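Long-range contacts in probable mannosyltransferase KTR4 (Saccharomyces cerevisiae, PDB 5A07), which is a probable mannosyltransferase with a GT-A type fold, modelled with guanosine-5'-diphosphate and a manganese ion bound: residues K104-S109 against K226-L231; F134-T139 against N242-Q247; D253-F258 against I323-F328; F211-F216 against A355-L360. All blocks are in the same frame, centred on the assembly; numbering follows the deposited sequence. Where two conformers were deposited one is given.

All four contacts are buried, and three of them share one mixed sheet. Interaction 1 pairs two parallel strands by backbone hydrogen bonds; interaction 3 pairs two antiparallel strands of that sheet, and strand 322-325 from it lies next to strand 227-230 from interaction 1. Interaction 2 is farther from the chain centre, where the lead-in to strand 138-142 meets the start of helix 245-251 through side chains: rings and a single carboxylate. Interaction 4 joins two helices through an arginine, close to the bound guanosine-5'-diphosphate. It touches interaction 1 through Leu108 and Phe216, and interaction 3 through Leu326 and Phe216, while interactions 2 and 4 do not meet.

Interaction 1 of 4, residues K104-S109 against K226-L231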
# COMPACT_ATOMS: atom_id res chain seq x y z
N LYS B 104 -15.85 -12.38 0.41
CA LYS B 104 -16.55 -11.16 0.03
C LYS B 104 -15.53 -10.07 -0.43
O LYS B 104 -15.18 -9.16 0.32
CB LYS B 104 -17.36 -10.56 1.19
CG LYS B 104 -18.21 -11.52 1.93
CD LYS B 104 -19.40 -11.93 1.21
CE LYS B 104 -20.51 -12.22 2.25
NZ LYS B 104 -21.41 -13.21 1.60
N GLY B 105 -15.08 -10.22 -1.67
CA GLY B 105 -13.97 -9.45 -2.16
C GLY B 105 -14.20 -9.02 -3.58
O GLY B 105 -14.98 -9.67 -4.31
N THR B 106 -13.51 -7.93 -3.95
CA THR B 106 -13.56 -7.40 -5.29
C THR B 106 -12.18 -6.90 -5.66
O THR B 106 -11.42 -6.46 -4.79
CB THR B 106 -14.60 -6.29 -5.42
OG1 THR B 106 -14.82 -5.92 -6.78
CG2 THR B 106 -14.23 -5.09 -4.56
N ILE B 107 -11.92 -6.94 -6.95
CA ILE B 107 -10.82 -6.19 -7.53
C ILE B 107 -11.28 -4.80 -7.78
O ILE B 107 -12.34 -4.62 -8.34
CB ILE B 107 -10.36 -6.86 -8.81
CG1 ILE B 107 -9.89 -8.25 -8.44
CG2 ILE B 107 -9.19 -6.09 -9.36
CD1 ILE B 107 -10.09 -9.15 -9.55
N LEU B 108 -10.57 -3.81 -7.26
CA LEU B 108 -11.00 -2.44 -7.31
C LEU B 108 -10.08 -1.58 -8.13
O LEU B 108 -8.86 -1.61 -7.94
CB LEU B 108 -11.05 -1.85 -5.89
CG LEU B 108 -11.28 -0.33 -5.83
CD1 LEU B 108 -12.66 0.08 -6.29
CD2 LEU B 108 -11.06 0.19 -4.41
N SER B 109 -10.63 -0.75 -9.03
CA SER B 109 -9.83 0.23 -9.72
C SER B 109 -10.56 1.58 -9.75
O SER B 109 -11.70 1.67 -10.23
CB SER B 109 -9.56 -0.14 -11.19
OG SER B 109 -9.14 -1.48 -11.42
N LYS B 226 -15.80 -7.23 2.13
CA LYS B 226 -14.84 -7.19 3.20
C LYS B 226 -13.39 -6.91 2.69
O LYS B 226 -12.58 -6.28 3.40
CB LYS B 226 -14.86 -8.54 3.96
CG LYS B 226 -13.87 -8.63 5.11
CD LYS B 226 -14.09 -9.88 5.92
CE LYS B 226 -13.01 -10.14 6.96
NZ LYS B 226 -12.79 -9.03 7.89
N TYR B 227 -13.09 -7.35 1.46
CA TYR B 227 -11.71 -7.27 0.92
C TYR B 227 -11.70 -6.56 -0.40
O TYR B 227 -12.64 -6.77 -1.20
CB TYR B 227 -11.17 -8.64 0.68
CG TYR B 227 -10.92 -9.44 1.92
CD1 TYR B 227 -9.82 -9.17 2.75
CD2 TYR B 227 -11.80 -10.42 2.32
CE1 TYR B 227 -9.59 -9.88 3.88
CE2 TYR B 227 -11.56 -11.15 3.47
CZ TYR B 227 -10.44 -10.89 4.25
OH TYR B 227 -10.21 -11.61 5.44
N VAL B 228 -10.61 -5.83 -0.66
CA VAL B 228 -10.39 -5.27 -1.98
C VAL B 228 -8.98 -5.66 -2.37
O VAL B 228 -8.07 -5.74 -1.51
CB VAL B 228 -10.56 -3.73 -2.12
CG1 VAL B 228 -12.00 -3.24 -1.75
CG2 VAL B 228 -9.57 -3.02 -1.32
N TRP B 229 -8.81 -5.92 -3.66
CA TRP B 229 -7.53 -5.95 -4.29
C TRP B 229 -7.51 -4.69 -5.15
O TRP B 229 -8.18 -4.64 -6.20
CB TRP B 229 -7.45 -7.24 -5.13
CG TRP B 229 -6.15 -7.50 -5.83
CD1 TRP B 229 -5.34 -6.57 -6.43
CD2 TRP B 229 -5.56 -8.78 -6.07
NE1 TRP B 229 -4.21 -7.21 -6.99
CE2 TRP B 229 -4.34 -8.56 -6.78
CE3 TRP B 229 -5.94 -10.08 -5.76
CZ2 TRP B 229 -3.52 -9.62 -7.17
CZ3 TRP B 229 -5.10 -11.12 -6.08
CH2 TRP B 229 -3.88 -10.87 -6.78
N ARG B 230 -6.70 -3.71 -4.79
CA ARG B 230 -6.48 -2.52 -5.59
C ARG B 230 -5.61 -2.78 -6.82
O ARG B 230 -4.48 -3.25 -6.69
CB ARG B 230 -5.86 -1.43 -4.76
CG ARG B 230 -5.56 -0.13 -5.51
CD ARG B 230 -5.21 0.87 -4.45
NE ARG B 230 -4.58 2.04 -4.99
CZ ARG B 230 -4.19 3.04 -4.24
NH1 ARG B 230 -4.39 3.04 -2.93
NH2 ARG B 230 -3.61 4.06 -4.79
N LEU B 231 -6.14 -2.38 -7.99
CA LEU B 231 -5.49 -2.50 -9.28
C LEU B 231 -5.38 -1.12 -9.93
O LEU B 231 -6.35 -0.34 -9.93
CB LEU B 231 -6.33 -3.38 -10.18
CG LEU B 231 -5.69 -3.73 -11.49
CD1 LEU B 231 -4.46 -4.62 -11.32
CD2 LEU B 231 -6.73 -4.45 -12.32
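Lys104 O takes two backbone N-H groups at once, from Lys226 N at 2.7 Å and from Tyr227 N at 3.0 Å, and this fork opens the pairing of the two segments. From here the bonds alternate in the parallel manner. Thr106 N gives to Tyr227 O, Trp229 N gives to Thr106 O at 2.9 Å, Leu108 N gives to Trp229 O at 2.7 Å, and Leu231 N closes the series on Leu108 O. The Leu108 N bond is nearly straight at its hydrogen (170°). Strands 105-110 and 227-230 are thus neighbours in the mixed sheet of this GT-A type fold, the axes of the two short strand segments 34° apart. Thr106, Leu108, Val228 and Arg230 point to one face; Ile107, Tyr227 and Trp229 point to the other, where helices 116-131 and 245-251 cover them. On the first face Thr106 CG2 lies alongside Val228 CG1 at 4.0 Å, the two side chains pointing the same way. Ile107 and Leu231 also run side by side: CG2 of Ile107, set opposite its own backbone N by a chi1 of -61°, comes to 4.0 Å from Leu231 CB. Over one face of the Tyr227 ring, toward its rim, sits CG of the preceding Lys226, whose NZ goes on to salt bridges with Asp325 and Asp327. Arg230 extends toward the nucleotide end of the sheet, where its guanidinium makes salt bridges to Glu322, Asp354 and the manganese ligand Glu232.

Interaction 2 of 4, residues F134-T139 against N242-Q247; sequences FGYPYT and NYDVFQ
Phe134-Thr139 and Asn242-Gln247 come nearest in backbone at Phe134 and Asp244, whose CA atoms are 6.8 Å apart; farther on the chains diverge, with Tyr136 and Phe246 CA atoms 9.6 Å apart, and side chains bridge the gap. Phe134 lays its ring against the backbone just before the helix: CZ is 3.4 Å from Tyr243 C, and one face, toward its rim, carries Asp244 CA. Next to it, the hydroxyl of Tyr136 donates to Asp244 OD2 over 2.6 Å. The oxygen receives it on its syn lone pair and lies at the edge of the ring, in its plane, while the carboxylate is turned 84° to that ring. Asp244 is the N-cap of helix 245-251, and its other oxygen, OD1, accepts from Gln247 N at 2.9 Å, approached from above the carboxylate plane. One carboxylate thus caps the helix and ties it to the segment leading into strand 138-142 of the GT-A type fold. OD2 has a further donor in Gly101 N, and the second bond may help to hold the group's rotation. Over the centre of the Tyr136 ring stands Phe246 CD2, 3.6 Å above the plane. This is a T-shaped pair in which Phe246 supplies the edge, with centroids 4.9 Å apart and planes at 84°. Phe246 also packs on Trp229 of strand 227-230.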
# COMPACT_ATOMS: atom_id res chain seq x y z
N PHE B 134 -10.33 -17.94 -10.32
CA PHE B 134 -11.08 -17.65 -9.11
C PHE B 134 -12.32 -16.80 -9.33
O PHE B 134 -13.25 -16.91 -8.60
CB PHE B 134 -10.14 -17.07 -8.05
CG PHE B 134 -9.16 -18.06 -7.58
CD1 PHE B 134 -9.53 -18.98 -6.61
CD2 PHE B 134 -7.89 -18.14 -8.11
CE1 PHE B 134 -8.66 -20.00 -6.20
CE2 PHE B 134 -7.03 -19.15 -7.72
CZ PHE B 134 -7.39 -20.09 -6.75
N GLY B 135 -12.29 -15.88 -10.30
CA GLY B 135 -13.46 -15.16 -10.77
C GLY B 135 -14.04 -14.13 -9.88
O GLY B 135 -15.23 -13.89 -9.91
N TYR B 136 -13.21 -13.46 -9.07
CA TYR B 136 -13.68 -12.34 -8.26
C TYR B 136 -14.15 -11.24 -9.19
O TYR B 136 -13.57 -10.97 -10.28
CB TYR B 136 -12.58 -11.86 -7.26
CG TYR B 136 -12.54 -12.85 -6.07
CD1 TYR B 136 -13.48 -12.75 -5.05
CD2 TYR B 136 -11.63 -13.89 -5.99
CE1 TYR B 136 -13.51 -13.66 -3.99
CE2 TYR B 136 -11.67 -14.82 -4.96
CZ TYR B 136 -12.64 -14.71 -3.97
OH TYR B 136 -12.68 -15.57 -2.95
N PRO B 137 -15.13 -10.49 -8.76
CA PRO B 137 -15.65 -9.38 -9.55
C PRO B 137 -14.80 -8.14 -9.54
O PRO B 137 -13.89 -8.00 -8.72
CB PRO B 137 -16.95 -9.01 -8.80
CG PRO B 137 -16.73 -9.48 -7.41
CD PRO B 137 -15.81 -10.67 -7.48
N TYR B 138 -15.01 -7.31 -10.55
CA TYR B 138 -14.37 -6.00 -10.63
C TYR B 138 -15.30 -4.89 -10.30
O TYR B 138 -16.43 -4.82 -10.83
CB TYR B 138 -13.82 -5.75 -12.03
CG TYR B 138 -12.70 -6.68 -12.43
CD1 TYR B 138 -13.01 -7.96 -12.92
CD2 TYR B 138 -11.37 -6.30 -12.39
CE1 TYR B 138 -11.98 -8.85 -13.31
CE2 TYR B 138 -10.35 -7.19 -12.75
CZ TYR B 138 -10.67 -8.45 -13.20
OH TYR B 138 -9.68 -9.35 -13.56
N THR B 139 -14.78 -3.95 -9.54
CA THR B 139 -15.47 -2.73 -9.26
C THR B 139 -14.65 -1.58 -9.77
O THR B 139 -13.43 -1.46 -9.44
CB THR B 139 -15.69 -2.53 -7.75
OG1 THR B 139 -16.47 -3.62 -7.21
CG2 THR B 139 -16.46 -1.25 -7.46
N ASN B 242 -1.94 -19.68 -7.47
CA ASN B 242 -2.85 -20.82 -7.54
C ASN B 242 -3.63 -21.14 -6.23
O ASN B 242 -4.05 -22.26 -5.99
CB ASN B 242 -2.05 -22.04 -7.99
CG ASN B 242 -1.72 -21.94 -9.45
OD1 ASN B 242 -2.57 -21.65 -10.26
ND2 ASN B 242 -0.50 -22.18 -9.78
N TYR B 243 -3.82 -20.14 -5.41
CA TYR B 243 -4.66 -20.19 -4.23
C TYR B 243 -5.46 -18.92 -4.20
O TYR B 243 -5.04 -17.90 -4.74
CB TYR B 243 -3.85 -20.34 -2.94
CG TYR B 243 -2.84 -19.24 -2.68
CD1 TYR B 243 -1.61 -19.27 -3.28
CD2 TYR B 243 -3.17 -18.15 -1.88
CE1 TYR B 243 -0.70 -18.26 -3.09
CE2 TYR B 243 -2.28 -17.15 -1.69
CZ TYR B 243 -1.04 -17.20 -2.28
OH TYR B 243 -0.15 -16.22 -2.10
N ASP B 244 -6.61 -19.00 -3.55
CA ASP B 244 -7.51 -17.83 -3.34
C ASP B 244 -6.89 -16.88 -2.32
O ASP B 244 -6.70 -17.22 -1.17
CB ASP B 244 -8.86 -18.33 -2.88
CG ASP B 244 -9.93 -17.25 -2.80
OD1 ASP B 244 -9.66 -16.14 -2.30
OD2 ASP B 244 -11.05 -17.51 -3.27
N VAL B 245 -6.53 -15.69 -2.79
CA VAL B 245 -5.78 -14.74 -2.01
C VAL B 245 -6.59 -14.15 -0.90
O VAL B 245 -6.14 -14.07 0.24
CB VAL B 245 -5.22 -13.63 -2.93
CG1 VAL B 245 -4.62 -12.47 -2.17
CG2 VAL B 245 -4.13 -14.20 -3.82
N PHE B 246 -7.83 -13.79 -1.19
CA PHE B 246 -8.72 -13.31 -0.11
C PHE B 246 -8.96 -14.37 0.95
O PHE B 246 -8.97 -14.07 2.15
CB PHE B 246 -10.05 -12.80 -0.65
CG PHE B 246 -9.96 -11.66 -1.62
CD1 PHE B 246 -9.14 -10.60 -1.41
CD2 PHE B 246 -10.82 -11.59 -2.69
CE1 PHE B 246 -9.13 -9.52 -2.25
CE2 PHE B 246 -10.78 -10.50 -3.56
CZ PHE B 246 -9.93 -9.46 -3.32
N GLN B 247 -9.14 -15.60 0.55
CA GLN B 247 -9.35 -16.69 1.55
C GLN B 247 -8.08 -16.94 2.35
O GLN B 247 -8.17 -17.28 3.51
CB GLN B 247 -9.87 -18.01 0.91
CG GLN B 247 -11.25 -17.88 0.27
CD GLN B 247 -12.40 -17.71 1.27
OE1 GLN B 247 -12.24 -17.15 2.31
NE2 GLN B 247 -13.58 -18.23 0.91

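Interaction 3 of 4, residues D253-F258 against I323-F328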
# COMPACT_ATOMS: atom_id res chain seq x y z
N ASP B 253 -5.68 -14.65 9.23
CA ASP B 253 -5.87 -13.40 9.97
C ASP B 253 -4.97 -12.26 9.54
O ASP B 253 -4.45 -11.52 10.35
CB ASP B 253 -5.80 -13.66 11.50
CG ASP B 253 -6.97 -14.56 11.98
OD1 ASP B 253 -8.09 -14.41 11.45
OD2 ASP B 253 -6.74 -15.44 12.82
N LYS B 254 -4.85 -12.07 8.22
CA LYS B 254 -4.15 -10.97 7.69
C LYS B 254 -5.09 -9.87 7.28
O LYS B 254 -6.07 -10.11 6.58
CB LYS B 254 -3.29 -11.39 6.49
CG LYS B 254 -2.45 -12.61 6.77
CD LYS B 254 -1.47 -12.41 7.89
CE LYS B 254 -0.61 -13.69 8.02
NZ LYS B 254 0.22 -13.45 9.21
N ILE B 255 -4.77 -8.67 7.70
CA ILE B 255 -5.59 -7.52 7.34
C ILE B 255 -5.07 -6.71 6.17
O ILE B 255 -5.72 -5.80 5.71
CB ILE B 255 -5.77 -6.57 8.53
CG1 ILE B 255 -4.46 -5.97 8.97
CG2 ILE B 255 -6.53 -7.33 9.66
CD1 ILE B 255 -4.57 -4.75 9.91
N TYR B 256 -3.83 -7.02 5.73
CA TYR B 256 -3.23 -6.18 4.71
C TYR B 256 -2.15 -7.00 4.00
O TYR B 256 -1.41 -7.75 4.64
CB TYR B 256 -2.65 -4.93 5.31
CG TYR B 256 -2.28 -3.87 4.27
CD1 TYR B 256 -3.26 -3.07 3.70
CD2 TYR B 256 -1.00 -3.67 3.87
CE1 TYR B 256 -2.94 -2.12 2.75
CE2 TYR B 256 -0.67 -2.68 2.94
CZ TYR B 256 -1.67 -1.91 2.40
OH TYR B 256 -1.37 -0.95 1.48
N GLY B 257 -2.10 -6.85 2.69
CA GLY B 257 -1.09 -7.45 1.86
C GLY B 257 -0.41 -6.44 0.96
O GLY B 257 -1.09 -5.58 0.34
N PHE B 258 0.92 -6.54 0.88
CA PHE B 258 1.71 -5.66 0.07
C PHE B 258 2.79 -6.44 -0.66
O PHE B 258 3.11 -7.59 -0.32
CB PHE B 258 2.32 -4.53 0.93
CG PHE B 258 3.50 -4.97 1.79
CD1 PHE B 258 3.30 -5.54 3.01
CD2 PHE B 258 4.79 -4.80 1.36
CE1 PHE B 258 4.38 -5.95 3.80
CE2 PHE B 258 5.88 -5.21 2.13
CZ PHE B 258 5.65 -5.80 3.34
N ILE B 323 -3.82 -5.50 -0.92
CA ILE B 323 -4.96 -6.39 -0.59
C ILE B 323 -5.36 -5.88 0.81
O ILE B 323 -4.52 -5.86 1.71
CB ILE B 323 -4.54 -7.82 -0.45
CG1 ILE B 323 -3.74 -8.36 -1.64
CG2 ILE B 323 -5.75 -8.68 -0.27
CD1 ILE B 323 -4.41 -8.26 -2.91
N VAL B 324 -6.59 -5.48 0.99
CA VAL B 324 -6.94 -4.84 2.26
C VAL B 324 -8.27 -5.36 2.81
O VAL B 324 -9.26 -5.57 2.08
CB VAL B 324 -6.82 -3.30 2.22
CG1 VAL B 324 -7.60 -2.72 1.10
CG2 VAL B 324 -7.24 -2.71 3.57
N ASP B 325 -8.25 -5.63 4.10
CA ASP B 325 -9.39 -6.02 4.89
C ASP B 325 -10.08 -4.71 5.29
O ASP B 325 -9.60 -3.96 6.13
CB ASP B 325 -8.95 -6.85 6.10
CG ASP B 325 -10.12 -7.38 6.98
OD1 ASP B 325 -11.25 -6.82 6.86
OD2 ASP B 325 -9.90 -8.37 7.74
N LEU B 326 -11.20 -4.43 4.63
CA LEU B 326 -11.88 -3.17 4.88
C LEU B 326 -12.42 -3.00 6.31
O LEU B 326 -12.64 -1.86 6.71
CB LEU B 326 -13.04 -2.94 3.90
CG LEU B 326 -12.70 -2.92 2.40
CD1 LEU B 326 -13.91 -2.58 1.56
CD2 LEU B 326 -11.61 -1.93 2.13
N ASP B 327 -12.57 -4.08 7.04
CA ASP B 327 -12.91 -3.99 8.49
C ASP B 327 -11.87 -3.16 9.24
O ASP B 327 -12.21 -2.48 10.18
CB ASP B 327 -12.91 -5.35 9.14
CG ASP B 327 -14.09 -6.23 8.75
OD1 ASP B 327 -14.93 -5.85 7.97
OD2 ASP B 327 -14.21 -7.33 9.33
N PHE B 328 -10.57 -3.21 8.85
CA PHE B 328 -9.63 -2.35 9.50
C PHE B 328 -9.88 -0.86 9.21
O PHE B 328 -9.86 -0.02 10.10
CB PHE B 328 -8.16 -2.78 9.18
CG PHE B 328 -7.17 -1.87 9.76
CD1 PHE B 328 -6.97 -1.80 11.15
CD2 PHE B 328 -6.46 -0.99 8.95
CE1 PHE B 328 -6.06 -0.90 11.69
CE2 PHE B 328 -5.55 -0.11 9.50
CZ PHE B 328 -5.33 -0.07 10.89
O HOH W 1 -8.67 -10.45 7.22
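Two antiparallel strands of the central mixed sheet, 256-262 and 322-325, meet here where the first begins and the second passes into a helix. Gly257 and Ile323 form the hydrogen-bonded pair: Gly257 N gives to Ile323 O at 2.8 Å and Ile323 N returns a bond to Gly257 O at 3.0 Å. Tyr256 and Val324 make the non-hydrogen-bonded pair, and Tyr256 CD1 comes to 3.9 Å from Val324 CB. Beyond the strand start, Asp325 N still donates to Ile255 O. The Ile255 side chain is what reaches the helix. Its CG1 is tucked between its own backbone N and carbonyl carbon (chi1 63°), and CD1 comes over one face of the Phe328 ring, 4.2 Å from the centroid, a CH-pi contact. A water bridges the segments, donating to Lys254 O at 2.7 Å and to Asp325 OD2 at 2.5 Å. The other oxygen of Asp325, OD1, takes Asp327 N on its anti side at 3.0 Å. This is the capping bond that makes Asp325 the N-cap of the short, weakly bonded helix 326-329, a strand-to-helix junction closed by a capping aspartate.

Interaction 4 of 4, residues F211-F216 against A355-L360; sequences FYSKEF and APVRSL
Two helices, 203-214 and 354-365, are joined here in the GT-A type fold by one buried arginine at the C-terminal end of the first. Tyr212 O is gripped end-on by both terminal nitrogens of Arg358: NH1 and NH2 each donate to it, both at 2.9 Å. The oxygen lies in the guanidinium plane, but the two N-H groups reach it differently, NH1 on a lone pair in the carbonyl plane and NH2 from above that plane. Both bonds are bent at the hydrogen, that of NH1 to 143°. With CG opposite the backbone N (chi1 178°), bends at chi2 and chi3 bring the guanidinium to Tyr212 O. The nitrogens have second partners: NH2 a salt bridge with Glu322, and NH1 the hydroxyl of Tyr334, which also bonds to Ser213 O. The carboxylate of Glu322 probably offsets the charge of Arg358, with Arg230 also close by. Ser213 OG, bonded to Cys209 O within its own helix, lies 3.9 Å from Val357 CG1. In helix 354-365, Ala355 O accepts from both Ser359 N and Ser359 OG. At its nearest atoms, the Tyr212 side chain is about 4 Å from the bound guanosine-5'-diphosphate. The Phe216 and Arg358 side chains cross at about a right angle, ring and guanidinium planes 57° apart, bringing Phe216 CE1 to 3.7 Å from Arg358 NH2.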
# COMPACT_ATOMS: atom_id res chain seq x y z
N PHE B 211 -9.24 10.60 -1.27
CA PHE B 211 -10.29 9.62 -1.51
C PHE B 211 -9.73 8.19 -1.18
O PHE B 211 -10.41 7.40 -0.52
CB PHE B 211 -10.71 9.65 -2.98
CG PHE B 211 -11.68 8.58 -3.36
CD1 PHE B 211 -13.04 8.71 -3.10
CD2 PHE B 211 -11.26 7.44 -4.02
CE1 PHE B 211 -13.94 7.71 -3.39
CE2 PHE B 211 -12.17 6.41 -4.34
CZ PHE B 211 -13.53 6.54 -4.02
N TYR B 212 -8.54 7.90 -1.67
CA TYR B 212 -7.96 6.51 -1.40
C TYR B 212 -7.57 6.33 0.08
O TYR B 212 -7.51 5.19 0.59
CB TYR B 212 -6.81 6.19 -2.36
CG TYR B 212 -7.18 5.16 -3.42
CD1 TYR B 212 -7.90 4.02 -3.08
CD2 TYR B 212 -6.79 5.32 -4.79
CE1 TYR B 212 -8.23 3.07 -4.04
CE2 TYR B 212 -7.09 4.34 -5.72
CZ TYR B 212 -7.80 3.22 -5.36
OH TYR B 212 -8.11 2.22 -6.30
N SER B 213 -7.37 7.44 0.80
CA SER B 213 -7.04 7.37 2.22
C SER B 213 -8.29 7.09 3.01
O SER B 213 -8.32 6.16 3.85
CB SER B 213 -6.39 8.67 2.76
OG SER B 213 -5.13 8.97 2.15
N LYS B 214 -9.35 7.86 2.76
CA LYS B 214 -10.47 7.88 3.76
C LYS B 214 -11.89 7.71 3.29
O LYS B 214 -12.81 7.58 4.11
CB LYS B 214 -10.38 9.18 4.60
CG LYS B 214 -10.91 10.44 3.90
CD LYS B 214 -10.70 11.65 4.83
CE LYS B 214 -11.66 12.80 4.61
NZ LYS B 214 -13.07 12.32 4.66
N GLU B 215 -12.10 7.63 1.98
CA GLU B 215 -13.46 7.62 1.44
C GLU B 215 -13.83 6.39 0.60
O GLU B 215 -15.01 6.01 0.59
CB GLU B 215 -13.69 8.88 0.66
CG GLU B 215 -15.08 9.05 0.04
CD GLU B 215 -16.23 8.96 1.05
OE1 GLU B 215 -15.98 9.26 2.23
OE2 GLU B 215 -17.35 8.57 0.67
N PHE B 216 -12.84 5.77 -0.09
CA PHE B 216 -13.21 4.74 -1.11
C PHE B 216 -14.04 3.64 -0.51
O PHE B 216 -15.03 3.19 -1.11
CB PHE B 216 -11.99 4.20 -1.82
CG PHE B 216 -11.27 3.13 -1.07
CD1 PHE B 216 -10.29 3.45 -0.20
CD2 PHE B 216 -11.59 1.79 -1.23
CE1 PHE B 216 -9.59 2.49 0.47
CE2 PHE B 216 -10.89 0.77 -0.56
CZ PHE B 216 -9.85 1.13 0.26
N ALA B 355 -0.57 6.36 0.52
CA ALA B 355 0.40 5.35 0.94
C ALA B 355 1.00 5.62 2.35
O ALA B 355 0.82 4.79 3.24
CB ALA B 355 1.45 5.17 -0.12
N PRO B 356 1.57 6.80 2.60
CA PRO B 356 2.02 7.03 3.99
C PRO B 356 0.94 7.06 5.03
O PRO B 356 1.12 6.61 6.15
CB PRO B 356 2.82 8.37 3.90
CG PRO B 356 2.31 9.02 2.62
CD PRO B 356 1.97 7.89 1.69
N VAL B 357 -0.22 7.61 4.68
CA VAL B 357 -1.34 7.65 5.58
C VAL B 357 -1.85 6.29 5.94
O VAL B 357 -2.05 5.97 7.13
CB VAL B 357 -2.48 8.52 4.98
CG1 VAL B 357 -3.79 8.39 5.76
CG2 VAL B 357 -2.01 9.97 4.88
N ARG B 358 -2.11 5.46 4.94
CA ARG B 358 -2.53 4.06 5.22
C ARG B 358 -1.47 3.34 6.07
O ARG B 358 -1.81 2.58 7.00
CB ARG B 358 -2.71 3.30 3.87
CG ARG B 358 -3.08 1.84 4.00
CD ARG B 358 -4.54 1.64 3.75
NE ARG B 358 -4.86 1.81 2.33
CZ ARG B 358 -5.68 2.75 1.84
NH1 ARG B 358 -6.31 3.61 2.67
NH2 ARG B 358 -5.91 2.78 0.54
N SER B 359 -0.20 3.57 5.72
CA SER B 359 0.94 2.84 6.32
C SER B 359 1.15 3.25 7.80
O SER B 359 1.38 2.40 8.64
CB SER B 359 2.23 3.10 5.55
OG SER B 359 2.12 2.62 4.22
N LEU B 360 0.94 4.53 8.10
CA LEU B 360 1.04 4.98 9.53
C LEU B 360 -0.03 4.37 10.38
O LEU B 360 0.22 3.87 11.47
CB LEU B 360 0.97 6.53 9.62
CG LEU B 360 2.23 7.18 9.15
CD1 LEU B 360 2.01 8.67 8.90
CD2 LEU B 360 3.34 7.04 10.16